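Local coordinates for Ras GTPase-activating-like protein (Schizosaccharomyces pombe, PDB 1P2X) that binds actin filaments through its calponin-homology domain and is required to build the contractile F-actin ring at the division site, at residues D14-W19 against K104-I109. Residues are numbered along the deposited sequence; the frame is centred on the assembly and turned at random.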
loop_
_atom_site.group_PDB
_atom_site.type_symbol
_atom_site.label_atom_id
_atom_site.label_comp_id
_atom_site.label_asym_id
_atom_site.label_seq_id
_atom_site.Cartn_x
_atom_site.Cartn_y
_atom_site.Cartn_z
ATOM N N ASP A 14 -2.923 -6.415 -4.446
ATOM C CA ASP A 14 -3.815 -6.128 -5.572
ATOM C C ASP A 14 -5.042 -5.323 -5.117
ATOM O O ASP A 14 -5.466 -4.380 -5.787
ATOM C CB ASP A 14 -4.270 -7.442 -6.222
ATOM C CG ASP A 14 -4.906 -7.234 -7.570
ATOM O OD1 ASP A 14 -6.121 -7.517 -7.728
ATOM O OD2 ASP A 14 -4.207 -6.789 -8.510
ATOM N N GLU A 15 -5.609 -5.713 -3.981
ATOM C CA GLU A 15 -6.778 -5.041 -3.418
ATOM C C GLU A 15 -6.486 -3.581 -3.038
ATOM O O GLU A 15 -7.291 -2.691 -3.303
ATOM C CB GLU A 15 -7.292 -5.823 -2.196
ATOM C CG GLU A 15 -7.875 -7.192 -2.538
ATOM C CD GLU A 15 -7.927 -8.128 -1.346
ATOM O OE1 GLU A 15 -7.564 -7.694 -0.230
ATOM O OE2 GLU A 15 -8.325 -9.300 -1.520
ATOM N N ALA A 16 -5.333 -3.348 -2.419
ATOM C CA ALA A 16 -4.924 -2.002 -2.037
ATOM C C ALA A 16 -4.651 -1.175 -3.301
ATOM O O ALA A 16 -4.974 0.011 -3.348
ATOM C CB ALA A 16 -3.664 -2.058 -1.159
ATOM N N LYS A 17 -4.049 -1.797 -4.313
ATOM C CA LYS A 17 -3.757 -1.097 -5.555
ATOM C C LYS A 17 -5.073 -0.638 -6.165
ATOM O O LYS A 17 -5.277 0.554 -6.389
ATOM C CB LYS A 17 -3.019 -1.996 -6.557
ATOM C CG LYS A 17 -2.518 -1.258 -7.794
ATOM C CD LYS A 17 -1.974 -2.192 -8.883
ATOM C CE LYS A 17 -3.097 -3.006 -9.515
ATOM N NZ LYS A 17 -2.657 -3.798 -10.682
ATOM N N LYS A 18 -5.965 -1.587 -6.425
ATOM C CA LYS A 18 -7.264 -1.272 -7.018
ATOM C C LYS A 18 -7.992 -0.141 -6.293
ATOM O O LYS A 18 -8.533 0.750 -6.934
ATOM C CB LYS A 18 -8.169 -2.508 -7.023
ATOM C CG LYS A 18 -7.710 -3.668 -7.905
ATOM C CD LYS A 18 -8.641 -4.856 -7.660
ATOM C CE LYS A 18 -8.755 -5.143 -6.143
ATOM N NZ LYS A 18 -9.954 -5.941 -5.716
ATOM N N TRP A 19 -8.012 -0.197 -4.962
ATOM C CA TRP A 19 -8.676 0.818 -4.152
ATOM C C TRP A 19 -8.095 2.193 -4.448
ATOM O O TRP A 19 -8.826 3.161 -4.632
ATOM C CB TRP A 19 -8.522 0.510 -2.658
ATOM C CG TRP A 19 -9.206 1.526 -1.809
ATOM C CD1 TRP A 19 -10.553 1.687 -1.653
ATOM C CD2 TRP A 19 -8.586 2.590 -1.076
ATOM N NE1 TRP A 19 -10.810 2.784 -0.874
ATOM C CE2 TRP A 19 -9.621 3.357 -0.498
ATOM C CE3 TRP A 19 -7.255 2.971 -0.846
ATOM C CZ2 TRP A 19 -9.373 4.487 0.294
ATOM C CZ3 TRP A 19 -7.007 4.093 -0.055
ATOM C CH2 TRP A 19 -8.067 4.836 0.505
ATOM N N LYS A 104 3.730 -3.589 5.521
ATOM C CA LYS A 104 3.082 -2.763 6.533
ATOM C C LYS A 104 2.441 -1.558 5.867
ATOM O O LYS A 104 1.478 -0.986 6.381
ATOM C CB LYS A 104 4.085 -2.304 7.593
ATOM C CG LYS A 104 3.453 -1.565 8.758
ATOM C CD LYS A 104 4.449 -1.329 9.886
ATOM C CE LYS A 104 5.051 -2.639 10.372
ATOM N NZ LYS A 104 6.008 -2.419 11.499
ATOM N N VAL A 105 2.980 -1.168 4.716
ATOM C CA VAL A 105 2.411 -0.059 3.961
ATOM C C VAL A 105 1.079 -0.525 3.384
ATOM O O VAL A 105 0.060 0.154 3.517
ATOM C CB VAL A 105 3.355 0.386 2.820
ATOM C CG1 VAL A 105 2.657 1.376 1.909
ATOM C CG2 VAL A 105 4.617 1.012 3.408
ATOM N N ILE A 106 1.098 -1.696 2.755
ATOM C CA ILE A 106 -0.101 -2.285 2.175
ATOM C C ILE A 106 -1.156 -2.458 3.267
ATOM O O ILE A 106 -2.342 -2.239 3.042
ATOM C CB ILE A 106 0.221 -3.658 1.538
ATOM C CG1 ILE A 106 1.274 -3.489 0.433
ATOM C CG2 ILE A 106 -1.034 -4.295 0.980
ATOM C CD1 ILE A 106 0.929 -2.407 -0.593
ATOM N N TYR A 107 -0.701 -2.865 4.450
ATOM C CA TYR A 107 -1.569 -3.054 5.612
ATOM C C TYR A 107 -2.178 -1.711 6.007
ATOM O O TYR A 107 -3.377 -1.602 6.241
ATOM C CB TYR A 107 -0.748 -3.619 6.775
ATOM C CG TYR A 107 -1.516 -3.815 8.068
ATOM C CD1 TYR A 107 -2.613 -4.675 8.137
ATOM C CD2 TYR A 107 -1.132 -3.147 9.226
ATOM C CE1 TYR A 107 -3.306 -4.856 9.336
ATOM C CE2 TYR A 107 -1.816 -3.316 10.420
ATOM C CZ TYR A 107 -2.898 -4.166 10.470
ATOM O OH TYR A 107 -3.582 -4.305 11.650
ATOM N N CYS A 108 -1.342 -0.685 6.066
ATOM C CA CYS A 108 -1.813 0.637 6.421
ATOM C C CYS A 108 -2.878 1.094 5.426
ATOM O O CYS A 108 -3.913 1.654 5.820
ATOM C CB CYS A 108 -0.644 1.625 6.459
ATOM S SG CYS A 108 -1.139 3.339 6.761
ATOM N N ILE A 109 -2.649 0.832 4.141
ATOM C CA ILE A 109 -3.603 1.234 3.107
ATOM C C ILE A 109 -4.971 0.556 3.262
ATOM O O ILE A 109 -6.009 1.175 3.018
ATOM C CB ILE A 109 -3.040 0.947 1.705
ATOM C CG1 ILE A 109 -1.871 1.903 1.418
ATOM C CG2 ILE A 109 -4.140 1.073 0.654
ATOM C CD1 ILE A 109 -1.162 1.644 0.121
#
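A16 and I109 form the middle of this helix-helix contact, which is wholly apolar. The methyl CB of A16 points at the other helix and lies 3.6 Å from CG2 of I109. The same methyl also meets the CG2 branch of I106, at 4.1 Å. A16 CB thus touches the gamma methyls of two residues one turn apart. In I109 the CG2 methyl is anti to the backbone N, while CG1 is anti to the carbonyl carbon. This puts CG2, rather than the longer CG1-CD1 arm, against A16.

The aromatic contact uses the same methyl. I109 CG2 lies 3.9 Å from CE3 of W19, on the six-membered part of the indole, and approaches the ring obliquely. With CG anti to the backbone N (chi1 -179°), the W19 indole is carried to the I109 side of its helix. The I109 methyl is therefore shared by A16 and W19, one turn apart on their helix.

No hydrogen bond joins the two segments. All four touching residues are buried. The axes of the two short segments approach to 9.5 Å, and their N-to-C directions differ by 53°.

The contact lies close to the centre of the chain, within the calponin-homology fold, where helix 2-23 packs on helix 102-117. Y9, V13 and I20 of the first helix and H110 and S113 of the second extend the interface. Helix 34-37 borders it through E35, which touches I106.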